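Local coordinates for 4-alpha-glucanotransferase (Corynebacterium glutamicum, PDB 5B68), which is an amylomaltase, an enzyme built of an N-terminal beta-sandwich domain and a domain of the TIM-barrel type, at residues 241-246 with 358-363; 196-201 with 365-370; 221-226 with 237-242; 248-253 with 294-299. One frame throughout, in Å; residues are numbered along the deposited sequence.

Contact 1: 241-246 with 358-363; sequences RFINPI and WLQWLC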
loop_
_atom_site.group_PDB
_atom_site.type_symbol
_atom_site.label_atom_id
_atom_site.label_comp_id
_atom_site.label_asym_id
_atom_site.label_seq_id
_atom_site.Cartn_x
_atom_site.Cartn_y
_atom_site.Cartn_z
ATOM N N ARG A 241 -0.241 -8.881 -3.378
ATOM C CA ARG A 241 -1.274 -9.208 -4.327
ATOM C C ARG A 241 -2.420 -9.975 -3.672
ATOM O O ARG A 241 -3.543 -9.588 -3.758
ATOM C CB ARG A 241 -0.709 -10.059 -5.430
ATOM C CG ARG A 241 -1.708 -10.430 -6.503
ATOM C CD ARG A 241 -1.149 -11.082 -7.746
ATOM N NE ARG A 241 -2.216 -11.637 -8.520
ATOM C CZ ARG A 241 -2.045 -12.387 -9.613
ATOM N NH1 ARG A 241 -3.108 -12.949 -10.153
ATOM N NH2 ARG A 241 -0.812 -12.600 -10.148
ATOM N N PHE A 242 -2.086 -11.096 -3.067
ATOM C CA PHE A 242 -3.083 -11.964 -2.494
ATOM C C PHE A 242 -3.540 -11.551 -1.110
ATOM O O PHE A 242 -2.931 -10.728 -0.490
ATOM C CB PHE A 242 -2.625 -13.403 -2.587
ATOM C CG PHE A 242 -2.340 -13.803 -3.985
ATOM C CD1 PHE A 242 -3.364 -14.088 -4.833
ATOM C CD2 PHE A 242 -1.061 -13.791 -4.462
ATOM C CE1 PHE A 242 -3.115 -14.419 -6.136
ATOM C CE2 PHE A 242 -0.800 -14.115 -5.762
ATOM C CZ PHE A 242 -1.831 -14.432 -6.595
ATOM N N ILE A 243 -4.646 -12.131 -0.674
ATOM C CA ILE A 243 -5.413 -11.626 0.476
ATOM C C ILE A 243 -5.297 -12.558 1.674
ATOM O O ILE A 243 -5.242 -13.787 1.501
ATOM C CB ILE A 243 -6.886 -11.527 0.098
ATOM C CG1 ILE A 243 -7.108 -10.699 -1.188
ATOM C CG2 ILE A 243 -7.757 -11.013 1.244
ATOM C CD1 ILE A 243 -6.647 -9.280 -1.109
ATOM N N ASN A 244 -5.303 -11.983 2.883
ATOM C CA ASN A 244 -5.096 -12.768 4.120
ATOM C C ASN A 244 -6.393 -13.575 4.395
ATOM O O ASN A 244 -7.423 -13.021 4.678
ATOM C CB ASN A 244 -4.788 -11.841 5.294
ATOM C CG ASN A 244 -4.245 -12.573 6.476
ATOM O OD1 ASN A 244 -4.518 -13.751 6.632
ATOM N ND2 ASN A 244 -3.459 -11.903 7.304
ATOM N N PRO A 245 -6.341 -14.919 4.287
ATOM C CA PRO A 245 -7.492 -15.724 4.629
ATOM C C PRO A 245 -7.957 -15.696 6.088
ATOM O O PRO A 245 -9.041 -16.173 6.321
ATOM C CB PRO A 245 -7.077 -17.171 4.177
ATOM C CG PRO A 245 -5.845 -16.960 3.342
ATOM C CD PRO A 245 -5.167 -15.768 3.972
ATOM N N ILE A 246 -7.217 -15.069 6.994
ATOM C CA ILE A 246 -7.668 -14.883 8.376
ATOM C C ILE A 246 -8.990 -14.158 8.506
ATOM O O ILE A 246 -9.696 -14.315 9.527
ATOM C CB ILE A 246 -6.637 -14.228 9.220
ATOM C CG1 ILE A 246 -6.811 -14.659 10.701
ATOM C CG2 ILE A 246 -6.549 -12.705 9.054
ATOM C CD1 ILE A 246 -5.733 -14.057 11.559
ATOM N N TRP A 358 -8.082 -22.047 -3.406
ATOM C CA TRP A 358 -9.468 -21.967 -3.052
ATOM C C TRP A 358 -9.674 -20.907 -1.978
ATOM O O TRP A 358 -10.664 -20.161 -2.065
ATOM C CB TRP A 358 -9.926 -23.372 -2.606
ATOM C CG TRP A 358 -11.298 -23.509 -2.063
ATOM C CD1 TRP A 358 -12.414 -23.537 -2.747
ATOM C CD2 TRP A 358 -11.635 -23.691 -0.688
ATOM N NE1 TRP A 358 -13.495 -23.747 -1.894
ATOM C CE2 TRP A 358 -13.010 -23.841 -0.616
ATOM C CE3 TRP A 358 -10.883 -23.769 0.486
ATOM C CZ2 TRP A 358 -13.699 -24.024 0.602
ATOM C CZ3 TRP A 358 -11.571 -23.990 1.716
ATOM C CH2 TRP A 358 -12.972 -24.094 1.740
ATOM N N LEU A 359 -8.771 -20.838 -0.986
ATOM C CA LEU A 359 -8.845 -19.729 0.016
ATOM C C LEU A 359 -8.853 -18.340 -0.636
ATOM O O LEU A 359 -9.601 -17.484 -0.213
ATOM C CB LEU A 359 -7.674 -19.748 0.967
ATOM C CG LEU A 359 -7.638 -20.967 1.898
ATOM C CD1 LEU A 359 -6.503 -20.885 2.904
ATOM C CD2 LEU A 359 -8.972 -21.165 2.593
ATOM N N GLN A 360 -8.029 -18.131 -1.680
ATOM C CA GLN A 360 -8.093 -16.858 -2.414
ATOM C C GLN A 360 -9.409 -16.622 -3.080
ATOM O O GLN A 360 -9.864 -15.477 -3.123
ATOM C CB GLN A 360 -6.897 -16.745 -3.379
ATOM C CG GLN A 360 -5.581 -16.702 -2.671
ATOM C CD GLN A 360 -5.522 -15.532 -1.748
ATOM O OE1 GLN A 360 -5.754 -14.379 -2.170
ATOM N NE2 GLN A 360 -5.187 -15.778 -0.501
ATOM N N TRP A 361 -10.048 -17.656 -3.631
ATOM C CA TRP A 361 -11.351 -17.522 -4.280
ATOM C C TRP A 361 -12.420 -17.086 -3.220
ATOM O O TRP A 361 -13.246 -16.175 -3.474
ATOM C CB TRP A 361 -11.765 -18.866 -4.980
ATOM C CG TRP A 361 -13.115 -18.874 -5.508
ATOM C CD1 TRP A 361 -13.664 -18.052 -6.470
ATOM C CD2 TRP A 361 -14.156 -19.790 -5.147
ATOM N NE1 TRP A 361 -14.955 -18.379 -6.710
ATOM C CE2 TRP A 361 -15.271 -19.484 -5.950
ATOM C CE3 TRP A 361 -14.235 -20.853 -4.229
ATOM C CZ2 TRP A 361 -16.488 -20.173 -5.829
ATOM C CZ3 TRP A 361 -15.414 -21.576 -4.173
ATOM C CH2 TRP A 361 -16.530 -21.196 -4.918
ATOM N N LEU A 362 -12.318 -17.651 -2.019
ATOM C CA LEU A 362 -13.228 -17.317 -0.940
ATOM C C LEU A 362 -12.996 -15.854 -0.546
ATOM O O LEU A 362 -13.997 -15.121 -0.288
ATOM C CB LEU A 362 -12.981 -18.188 0.294
ATOM C CG LEU A 362 -13.303 -19.705 0.040
ATOM C CD1 LEU A 362 -12.955 -20.372 1.333
ATOM C CD2 LEU A 362 -14.708 -20.047 -0.361
ATOM N N CYS A 363 -11.733 -15.470 -0.428
ATOM C CA CYS A 363 -11.413 -14.063 -0.055
ATOM C C CYS A 363 -12.006 -13.152 -1.140
ATOM O O CYS A 363 -12.622 -12.099 -0.849
ATOM C CB CYS A 363 -9.925 -13.839 0.045
ATOM S SG CYS A 363 -9.124 -14.551 1.454
#
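The carboxamide of Gln360 grips the backbone of Ile243 with two hydrogen bonds. Ile243 N donates to Gln360 OE1 at 2.9 Å, on a nearly straight line, from a position tilted off the carbonyl plane. Gln360 NE2 returns a bond of 2.8 Å to Ile243 O. It arrives in the plane of that carbonyl, on a lone pair, and the oxygen lies almost in the plane of the amide. The paired bonds fix how the amide is rotated. The bend of the Gln360 chain at CG (chi2 -60°) turns the amide to the loop. OE1 also lies 3.3 Å from Phe242 CB, near the plane of the Phe242 ring, and ring and amide stand at nearly a right angle. Around this polar centre the contact is apolar. Ile243 CG2 meets Cys363 CB at 3.8 Å. Pro245 CB rests on Leu359 CD1 at 4.0 Å, the two side chains crossing steeply. Phe327 of helix 307-338 stacks on the Phe242 ring. Within the loop, Asn244 OD1 accepts from Ile246 N and forms an Asx turn. The arrangement is that of a TIM-barrel loop, following strand 215-218, held against helix 349-376, which leads into the next strand.

Contact 2: 196-201 with 365-370; sequences GDFNDL and EQLAAA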
loop_
_atom_site.group_PDB
_atom_site.type_symbol
_atom_site.label_atom_id
_atom_site.label_comp_id
_atom_site.label_asym_id
_atom_site.label_seq_id
_atom_site.Cartn_x
_atom_site.Cartn_y
_atom_site.Cartn_z
ATOM N N GLY A 196 -12.213 -8.814 13.543
ATOM C CA GLY A 196 -13.129 -8.508 12.419
ATOM C C GLY A 196 -12.780 -9.315 11.174
ATOM O O GLY A 196 -11.577 -9.659 10.961
ATOM N N ASP A 197 -13.775 -9.560 10.372
ATOM C CA ASP A 197 -13.682 -10.405 9.184
ATOM C C ASP A 197 -14.392 -9.736 8.023
ATOM O O ASP A 197 -14.830 -8.567 8.152
ATOM C CB ASP A 197 -14.198 -11.827 9.532
ATOM C CG ASP A 197 -15.674 -11.869 9.956
ATOM O OD1 ASP A 197 -16.499 -11.108 9.397
ATOM O OD2 ASP A 197 -16.047 -12.688 10.834
ATOM N N PHE A 198 -14.475 -10.408 6.874
ATOM C CA PHE A 198 -15.067 -9.740 5.659
ATOM C C PHE A 198 -16.547 -9.427 5.873
ATOM O O PHE A 198 -17.100 -8.506 5.268
ATOM C CB PHE A 198 -14.939 -10.611 4.357
ATOM C CG PHE A 198 -13.499 -10.925 3.982
ATOM C CD1 PHE A 198 -12.606 -9.916 3.707
ATOM C CD2 PHE A 198 -13.093 -12.232 3.801
ATOM C CE1 PHE A 198 -11.310 -10.196 3.293
ATOM C CE2 PHE A 198 -11.805 -12.526 3.379
ATOM C CZ PHE A 198 -10.897 -11.501 3.179
ATOM N N ASN A 199 -17.250 -10.250 6.664
ATOM C CA ASN A 199 -18.621 -9.944 6.969
ATOM C C ASN A 199 -18.735 -8.662 7.727
ATOM O O ASN A 199 -19.514 -7.776 7.374
ATOM C CB ASN A 199 -19.268 -11.103 7.758
ATOM C CG ASN A 199 -20.753 -10.903 7.982
ATOM O OD1 ASN A 199 -21.163 -9.992 8.680
ATOM N ND2 ASN A 199 -21.561 -11.757 7.380
ATOM N N ASP A 200 -17.908 -8.563 8.762
ATOM C CA ASP A 200 -17.819 -7.334 9.520
ATOM C C ASP A 200 -17.506 -6.098 8.684
ATOM O O ASP A 200 -18.018 -5.017 8.964
ATOM C CB ASP A 200 -16.817 -7.414 10.669
ATOM C CG ASP A 200 -17.129 -8.550 11.650
ATOM O OD1 ASP A 200 -18.267 -8.634 12.065
ATOM O OD2 ASP A 200 -16.199 -9.317 12.041
ATOM N N LEU A 201 -16.623 -6.266 7.709
ATOM C CA LEU A 201 -16.271 -5.191 6.753
ATOM C C LEU A 201 -17.508 -4.641 6.072
ATOM O O LEU A 201 -17.771 -3.398 6.019
ATOM C CB LEU A 201 -15.248 -5.699 5.731
ATOM C CG LEU A 201 -14.803 -4.729 4.630
ATOM C CD1 LEU A 201 -14.154 -3.539 5.277
ATOM C CD2 LEU A 201 -13.854 -5.438 3.695
ATOM N N GLU A 365 -14.628 -13.650 -3.199
ATOM C CA GLU A 365 -16.064 -13.506 -3.164
ATOM C C GLU A 365 -16.561 -12.796 -1.876
ATOM O O GLU A 365 -17.588 -12.129 -1.951
ATOM C CB GLU A 365 -16.785 -14.850 -3.409
ATOM C CG GLU A 365 -16.714 -15.839 -2.280
ATOM C CD GLU A 365 -17.455 -17.184 -2.605
ATOM O OE1 GLU A 365 -17.385 -18.149 -1.796
ATOM O OE2 GLU A 365 -18.093 -17.251 -3.689
ATOM N N GLN A 366 -15.893 -12.969 -0.735
ATOM C CA GLN A 366 -16.359 -12.308 0.488
ATOM C C GLN A 366 -16.084 -10.818 0.418
ATOM O O GLN A 366 -16.907 -10.015 0.880
ATOM C CB GLN A 366 -15.733 -12.917 1.751
ATOM C CG GLN A 366 -16.359 -14.328 1.952
ATOM C CD GLN A 366 -16.271 -14.904 3.341
ATOM O OE1 GLN A 366 -15.805 -14.286 4.305
ATOM N NE2 GLN A 366 -16.624 -16.194 3.421
ATOM N N LEU A 367 -14.953 -10.471 -0.186
ATOM C CA LEU A 367 -14.634 -9.028 -0.413
ATOM C C LEU A 367 -15.550 -8.400 -1.421
ATOM O O LEU A 367 -15.963 -7.257 -1.259
ATOM C CB LEU A 367 -13.209 -8.879 -0.895
ATOM C CG LEU A 367 -12.122 -8.906 0.130
ATOM C CD1 LEU A 367 -10.770 -8.893 -0.542
ATOM C CD2 LEU A 367 -12.265 -7.640 1.010
ATOM N N ALA A 368 -15.878 -9.123 -2.498
ATOM C CA ALA A 368 -16.878 -8.622 -3.430
ATOM C C ALA A 368 -18.222 -8.379 -2.739
ATOM O O ALA A 368 -18.863 -7.381 -3.002
ATOM C CB ALA A 368 -17.098 -9.599 -4.554
ATOM N N ALA A 369 -18.631 -9.288 -1.861
ATOM C CA ALA A 369 -19.926 -9.122 -1.195
ATOM C C ALA A 369 -19.889 -7.938 -0.225
ATOM O O ALA A 369 -20.884 -7.210 -0.138
ATOM C CB ALA A 369 -20.316 -10.381 -0.452
ATOM N N ALA A 370 -18.737 -7.733 0.406
ATOM C CA ALA A 370 -18.585 -6.558 1.277
ATOM C C ALA A 370 -18.724 -5.273 0.459
ATOM O O ALA A 370 -19.390 -4.305 0.901
ATOM C CB ALA A 370 -17.286 -6.540 2.036
#
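The Phe198 ring packs against the consecutive residues Gln366 and Leu367, where two outer helices of the TIM barrel, 198-209 and 349-376, meet. Ring and Gln366 amide planes are almost perpendicular. Gln366 OE1 lies in the ring plane, at the edge, 3.4 Å from Phe198 CD2. Gln366 CB is equally near that carbon but approaches obliquely. The main polar partner of OE1 is Arg249 N, which donates a hydrogen bond to it. On the CD1 side of the ring Leu367 crosses at a slant, with its CG 3.5 Å from Phe198 CE1. One turn further on, Leu201 sends CG away from its backbone N (chi1 178°), which carries CD2 to the second helix. Asp197 and Asp200 form a capping box at the start of helix 198-209: Asp200 N donates to Asp197 OD1, and Asp197 N to Asp200 OD2. Arg249 makes salt bridges with both carboxylates. At the far end of the contact, Leu201 CD2 touches Leu367 CD2 at 3.8 Å and Ala370 CB at 4.0 Å.

Contact 3: 221-226 with 237-242; sequences MHAAEP and PTTRRF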
loop_
_atom_site.group_PDB
_atom_site.type_symbol
_atom_site.label_atom_id
_atom_site.label_comp_id
_atom_site.label_asym_id
_atom_site.label_seq_id
_atom_site.Cartn_x
_atom_site.Cartn_y
_atom_site.Cartn_z
ATOM N N MET A 221 -4.960 -5.504 3.598
ATOM C CA MET A 221 -5.521 -6.852 3.811
ATOM C C MET A 221 -4.727 -7.980 3.103
ATOM O O MET A 221 -5.245 -9.083 2.812
ATOM C CB MET A 221 -6.926 -6.834 3.261
ATOM C CG MET A 221 -7.822 -5.721 3.831
ATOM S SD MET A 221 -8.288 -6.128 5.524
ATOM C CE MET A 221 -9.612 -7.276 5.148
ATOM N N HIS A 222 -3.483 -7.661 2.809
ATOM C CA HIS A 222 -2.599 -8.553 2.086
ATOM C C HIS A 222 -2.287 -9.814 2.917
ATOM O O HIS A 222 -2.168 -9.787 4.145
ATOM C CB HIS A 222 -1.258 -7.908 1.788
ATOM C CG HIS A 222 -1.287 -6.521 1.249
ATOM N ND1 HIS A 222 -1.872 -6.218 0.046
ATOM C CD2 HIS A 222 -0.725 -5.370 1.704
ATOM C CE1 HIS A 222 -1.687 -4.932 -0.209
ATOM N NE2 HIS A 222 -1.050 -4.390 0.809
ATOM N N ALA A 223 -2.108 -10.922 2.225
ATOM C CA ALA A 223 -1.839 -12.177 2.896
ATOM C C ALA A 223 -0.514 -12.147 3.640
ATOM O O ALA A 223 0.439 -11.560 3.187
ATOM C CB ALA A 223 -1.853 -13.322 1.902
ATOM N N ALA A 224 -0.480 -12.824 4.771
ATOM C CA ALA A 224 0.732 -13.005 5.519
ATOM C C ALA A 224 1.056 -14.493 5.486
ATOM O O ALA A 224 0.725 -15.162 4.547
ATOM C CB ALA A 224 0.585 -12.486 6.934
ATOM N N GLU A 225 1.738 -14.990 6.495
ATOM C CA GLU A 225 1.990 -16.411 6.599
ATOM C C GLU A 225 0.724 -17.250 6.454
ATOM O O GLU A 225 -0.306 -16.864 6.947
ATOM C CB GLU A 225 2.681 -16.699 7.927
ATOM C CG GLU A 225 4.055 -16.064 8.042
ATOM C CD GLU A 225 4.042 -14.659 8.622
ATOM O OE1 GLU A 225 2.960 -14.117 8.857
ATOM O OE2 GLU A 225 5.121 -14.092 8.827
ATOM N N PRO A 226 0.806 -18.375 5.742
ATOM C CA PRO A 226 -0.342 -19.188 5.466
ATOM C C PRO A 226 -0.825 -20.037 6.627
ATOM O O PRO A 226 -1.897 -20.651 6.506
ATOM C CB PRO A 226 0.142 -20.118 4.331
ATOM C CG PRO A 226 1.607 -20.238 4.545
ATOM C CD PRO A 226 2.067 -18.974 5.252
ATOM N N PRO A 237 3.404 -7.766 4.979
ATOM C CA PRO A 237 2.731 -8.978 4.488
ATOM C C PRO A 237 3.708 -9.818 3.687
ATOM O O PRO A 237 4.845 -9.389 3.459
ATOM C CB PRO A 237 1.667 -8.409 3.572
ATOM C CG PRO A 237 2.363 -7.207 2.964
ATOM C CD PRO A 237 3.054 -6.585 4.140
ATOM N N THR A 238 3.257 -10.976 3.282
ATOM C CA THR A 238 4.099 -11.937 2.490
ATOM C C THR A 238 3.969 -11.665 0.996
ATOM O O THR A 238 4.854 -12.040 0.201
ATOM C CB THR A 238 3.761 -13.421 2.862
ATOM O OG1 THR A 238 4.938 -14.259 2.688
ATOM C CG2 THR A 238 2.644 -13.946 2.087
ATOM N N THR A 239 2.940 -10.938 0.605
ATOM C CA THR A 239 2.678 -10.611 -0.800
ATOM C C THR A 239 1.906 -9.298 -0.706
ATOM O O THR A 239 1.304 -9.013 0.356
ATOM C CB THR A 239 1.841 -11.711 -1.497
ATOM O OG1 THR A 239 1.495 -11.362 -2.850
ATOM C CG2 THR A 239 0.505 -12.101 -0.729
ATOM N N ARG A 240 1.896 -8.508 -1.767
ATOM C CA ARG A 240 0.975 -7.396 -1.868
ATOM C C ARG A 240 -0.183 -7.683 -2.851
ATOM O O ARG A 240 -1.039 -6.819 -3.151
ATOM C CB ARG A 240 1.719 -6.123 -2.252
ATOM C CG ARG A 240 2.635 -5.711 -1.136
ATOM C CD ARG A 240 3.179 -4.350 -1.345
ATOM N NE ARG A 240 3.980 -4.213 -2.569
ATOM C CZ ARG A 240 4.147 -3.055 -3.205
ATOM N NH1 ARG A 240 4.946 -3.013 -4.292
ATOM N NH2 ARG A 240 3.536 -1.927 -2.762
ATOM N N ARG A 241 -0.241 -8.881 -3.378
ATOM C CA ARG A 241 -1.274 -9.208 -4.327
ATOM C C ARG A 241 -2.420 -9.975 -3.672
ATOM O O ARG A 241 -3.543 -9.588 -3.758
ATOM C CB ARG A 241 -0.709 -10.059 -5.430
ATOM C CG ARG A 241 -1.708 -10.430 -6.503
ATOM C CD ARG A 241 -1.149 -11.082 -7.746
ATOM N NE ARG A 241 -2.216 -11.637 -8.520
ATOM C CZ ARG A 241 -2.045 -12.387 -9.613
ATOM N NH1 ARG A 241 -3.108 -12.949 -10.153
ATOM N NH2 ARG A 241 -0.812 -12.600 -10.148
ATOM N N PHE A 242 -2.086 -11.096 -3.067
ATOM C CA PHE A 242 -3.083 -11.964 -2.494
ATOM C C PHE A 242 -3.540 -11.551 -1.110
ATOM O O PHE A 242 -2.931 -10.728 -0.490
ATOM C CB PHE A 242 -2.625 -13.403 -2.587
ATOM C CG PHE A 242 -2.340 -13.803 -3.985
ATOM C CD1 PHE A 242 -3.364 -14.088 -4.833
ATOM C CD2 PHE A 242 -1.061 -13.791 -4.462
ATOM C CE1 PHE A 242 -3.115 -14.419 -6.136
ATOM C CE2 PHE A 242 -0.800 -14.115 -5.762
ATOM C CZ PHE A 242 -1.831 -14.432 -6.595
HETATM O O HOH W 1 -3.542 -7.601 -1.822
#
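His222 places CG opposite its own carbonyl carbon: chi1 -46° swings the ring toward residues 237-242, and chi2 -62° turns one face to Arg240. Both segments belong to the long loop after strand 215-218, at the C-terminal end of the TIM barrel, and the loop folds back on itself here. Arg240 CA sits 4.0 Å from the centroid of the His222 ring, 25° off its normal, a CH-pi contact. The Pro237 ring runs alongside, pointing the same way, with its CB 3.5 Å from His222 CB. Two backbone hydrogen bonds tie the segments together, Ala223 N to Phe242 O at 2.8 Å and Thr238 N to Ala223 O at 2.9 Å. Thr239 OG1 accepts from Arg241 N, an ST turn that bends the chain from Thr239 to Arg241. OG1 is also bonded to Asp397. Thr239 O is buried by the contact and has no hydrogen-bonding partner in the model, and His222 CB packs against it. The imidazole NE2 is bonded to Ala388 N, just after the next barrel strand. Arg240 reaches Ala388 O through NH2 and a bound glycerol through NE. A water in the plane of the imidazole, at its edge, lies 2.9 Å from His222 ND1 and 2.9 Å from Arg240 O, with a weak bond to Arg241 O.

Contact 4: 248-253 with 294-299; sequences IRVEDI and LQVLRA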
loop_
_atom_site.group_PDB
_atom_site.type_symbol
_atom_site.label_atom_id
_atom_site.label_comp_id
_atom_site.label_asym_id
_atom_site.label_seq_id
_atom_site.Cartn_x
_atom_site.Cartn_y
_atom_site.Cartn_z
ATOM N N ILE A 248 -11.635 -14.546 6.412
ATOM C CA ILE A 248 -12.751 -15.285 5.978
ATOM C C ILE A 248 -13.707 -15.552 7.151
ATOM O O ILE A 248 -13.244 -15.961 8.254
ATOM C CB ILE A 248 -12.318 -16.634 5.408
ATOM C CG1 ILE A 248 -11.519 -16.442 4.091
ATOM C CG2 ILE A 248 -13.524 -17.493 5.147
ATOM C CD1 ILE A 248 -10.869 -17.742 3.620
ATOM N N ARG A 249 -14.998 -15.323 6.941
ATOM C CA ARG A 249 -15.992 -15.779 7.896
ATOM C C ARG A 249 -16.474 -17.107 7.397
ATOM O O ARG A 249 -17.159 -17.197 6.406
ATOM C CB ARG A 249 -17.193 -14.863 8.003
ATOM C CG ARG A 249 -18.247 -15.467 8.917
ATOM C CD ARG A 249 -19.275 -14.487 9.427
ATOM N NE ARG A 249 -18.729 -13.459 10.291
ATOM C CZ ARG A 249 -19.492 -12.589 10.926
ATOM N NH1 ARG A 249 -20.797 -12.668 10.784
ATOM N NH2 ARG A 249 -18.969 -11.649 11.679
ATOM N N VAL A 250 -16.124 -18.142 8.121
ATOM C CA VAL A 250 -16.311 -19.482 7.566
ATOM C C VAL A 250 -17.747 -19.852 7.419
ATOM O O VAL A 250 -18.149 -20.582 6.484
ATOM C CB VAL A 250 -15.495 -20.551 8.369
ATOM C CG1 VAL A 250 -14.011 -20.207 8.432
ATOM C CG2 VAL A 250 -16.082 -20.785 9.768
ATOM N N GLU A 251 -18.568 -19.373 8.369
ATOM C CA GLU A 251 -20.014 -19.608 8.325
ATOM C C GLU A 251 -20.724 -19.011 7.108
ATOM O O GLU A 251 -21.797 -19.476 6.745
ATOM C CB GLU A 251 -20.727 -19.165 9.634
ATOM C CG GLU A 251 -20.205 -19.818 10.913
ATOM C CD GLU A 251 -19.106 -19.053 11.612
ATOM O OE1 GLU A 251 -18.417 -18.158 10.974
ATOM O OE2 GLU A 251 -18.915 -19.343 12.812
ATOM N N ASP A 252 -20.117 -18.015 6.445
ATOM C CA ASP A 252 -20.709 -17.463 5.211
ATOM C C ASP A 252 -20.367 -18.232 3.932
ATOM O O ASP A 252 -20.925 -17.952 2.850
ATOM C CB ASP A 252 -20.207 -15.994 5.020
ATOM C CG ASP A 252 -20.778 -15.028 6.032
ATOM O OD1 ASP A 252 -21.684 -15.402 6.814
ATOM O OD2 ASP A 252 -20.297 -13.885 6.082
ATOM N N ILE A 253 -19.504 -19.243 4.026
ATOM C CA ILE A 253 -19.165 -19.985 2.828
ATOM C C ILE A 253 -20.392 -20.874 2.458
ATOM O O ILE A 253 -20.848 -21.634 3.306
ATOM C CB ILE A 253 -17.903 -20.844 3.024
ATOM C CG1 ILE A 253 -16.662 -20.056 3.493
ATOM C CG2 ILE A 253 -17.610 -21.599 1.719
ATOM C CD1 ILE A 253 -15.566 -20.901 4.146
ATOM N N LEU A 294 -8.460 -22.241 9.908
ATOM C CA LEU A 294 -7.790 -23.080 8.884
ATOM C C LEU A 294 -8.284 -24.530 9.016
ATOM O O LEU A 294 -8.583 -25.214 8.030
ATOM C CB LEU A 294 -6.287 -22.983 8.996
ATOM C CG LEU A 294 -5.704 -21.668 8.476
ATOM C CD1 LEU A 294 -4.338 -21.322 9.028
ATOM C CD2 LEU A 294 -5.757 -21.696 6.954
ATOM N N GLN A 295 -8.446 -24.969 10.255
ATOM C CA GLN A 295 -8.970 -26.291 10.506
ATOM C C GLN A 295 -10.379 -26.479 9.959
ATOM O O GLN A 295 -10.695 -27.492 9.350
ATOM C CB GLN A 295 -8.941 -26.594 11.994
ATOM C CG GLN A 295 -9.544 -27.943 12.309
ATOM C CD GLN A 295 -9.348 -28.285 13.763
ATOM O OE1 GLN A 295 -8.842 -29.361 14.092
ATOM N NE2 GLN A 295 -9.692 -27.341 14.648
ATOM N N VAL A 296 -11.252 -25.497 10.160
ATOM C CA VAL A 296 -12.557 -25.580 9.595
ATOM C C VAL A 296 -12.521 -25.512 8.068
ATOM O O VAL A 296 -13.288 -26.228 7.388
ATOM C CB VAL A 296 -13.460 -24.404 10.114
ATOM C CG1 VAL A 296 -14.794 -24.390 9.411
ATOM C CG2 VAL A 296 -13.568 -24.510 11.639
ATOM N N LEU A 297 -11.642 -24.619 7.531
ATOM C CA LEU A 297 -11.597 -24.425 6.061
ATOM C C LEU A 297 -11.165 -25.754 5.400
ATOM O O LEU A 297 -11.741 -26.133 4.397
ATOM C CB LEU A 297 -10.651 -23.315 5.702
ATOM C CG LEU A 297 -11.307 -21.965 6.004
ATOM C CD1 LEU A 297 -10.225 -20.914 6.230
ATOM C CD2 LEU A 297 -12.248 -21.602 4.834
ATOM N N ARG A 298 -10.276 -26.474 6.077
ATOM C CA ARG A 298 -9.814 -27.793 5.602
ATOM C C ARG A 298 -10.984 -28.752 5.528
ATOM O O ARG A 298 -11.120 -29.472 4.534
ATOM C CB ARG A 298 -8.637 -28.334 6.436
ATOM C CG ARG A 298 -7.326 -27.662 6.104
ATOM C CD ARG A 298 -6.167 -28.360 6.764
ATOM N NE ARG A 298 -6.169 -28.150 8.200
ATOM C CZ ARG A 298 -5.498 -27.199 8.864
ATOM N NH1 ARG A 298 -4.751 -26.293 8.237
ATOM N NH2 ARG A 298 -5.583 -27.170 10.189
ATOM N N ALA A 299 -11.881 -28.723 6.508
ATOM C CA ALA A 299 -13.119 -29.509 6.395
ATOM C C ALA A 299 -14.078 -29.053 5.306
ATOM O O ALA A 299 -14.667 -29.858 4.589
ATOM C CB ALA A 299 -13.810 -29.598 7.756
#
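This is a purely apolar contact between a stretch of the long loop before helix 261-277 and a buried flank of helix 286-301, about 27 Å between its centre and the centre of the chain. No hydrogen bond crosses it. Leu297 does most of the work, and its branches meet three side chains of 248-253. Leu297 CD2 presses on Ile253 CD1 at 3.5 Å, tighter than usual for two carbons, and the two side chains cross at about a right angle. Leu297 CD1 touches Ile248 CD1 more loosely, at 4.2 Å. Between them Leu297 CG faces Val250 CG1 at 4.0 Å. The loop follows barrel strand 215-218, and both it and helix 286-301 belong to the largely helical excursion that separates this second strand of the TIM barrel from the third, 382-387. Val250 lies in a short 3-10 segment, 250-252, and divides its branches between two neighbours on the helix. Its CG1 goes to Leu297 and its CG2 to Val296. Val296 holds CG1 opposite its backbone N (chi1 174°), a setting that brings this methyl 3.8 Å from Val250 CG2. Val296 also packs on Ile267 and Met270 of helix 261-277. Leu362 of helix 349-376 also packs on Leu297, and Trp193 lies against Val250.

All four contacts lie in the TIM-barrel domain, with centres 9 to 18 Å apart. Along the chain, contact 2 closes the widest loop and encloses the other three. Contact 3 is followed by contact 4, which is nested inside contact 1. Contacts 1 and 2 share helix 349-376. Contacts 1 and 3 share Arg241 and Phe242 and are joined by Asn244 N and Met221 O, 2.9 Å apart. Contacts 2 and 4 are linked by a probable hydrogen bond of 2.8 Å between Asn199 ND2 and Asp252 OD2. Together the contacts pack parts of the excursion between strands 215-218 and 382-387 on one another and, at contact 2, on barrel helix 198-209.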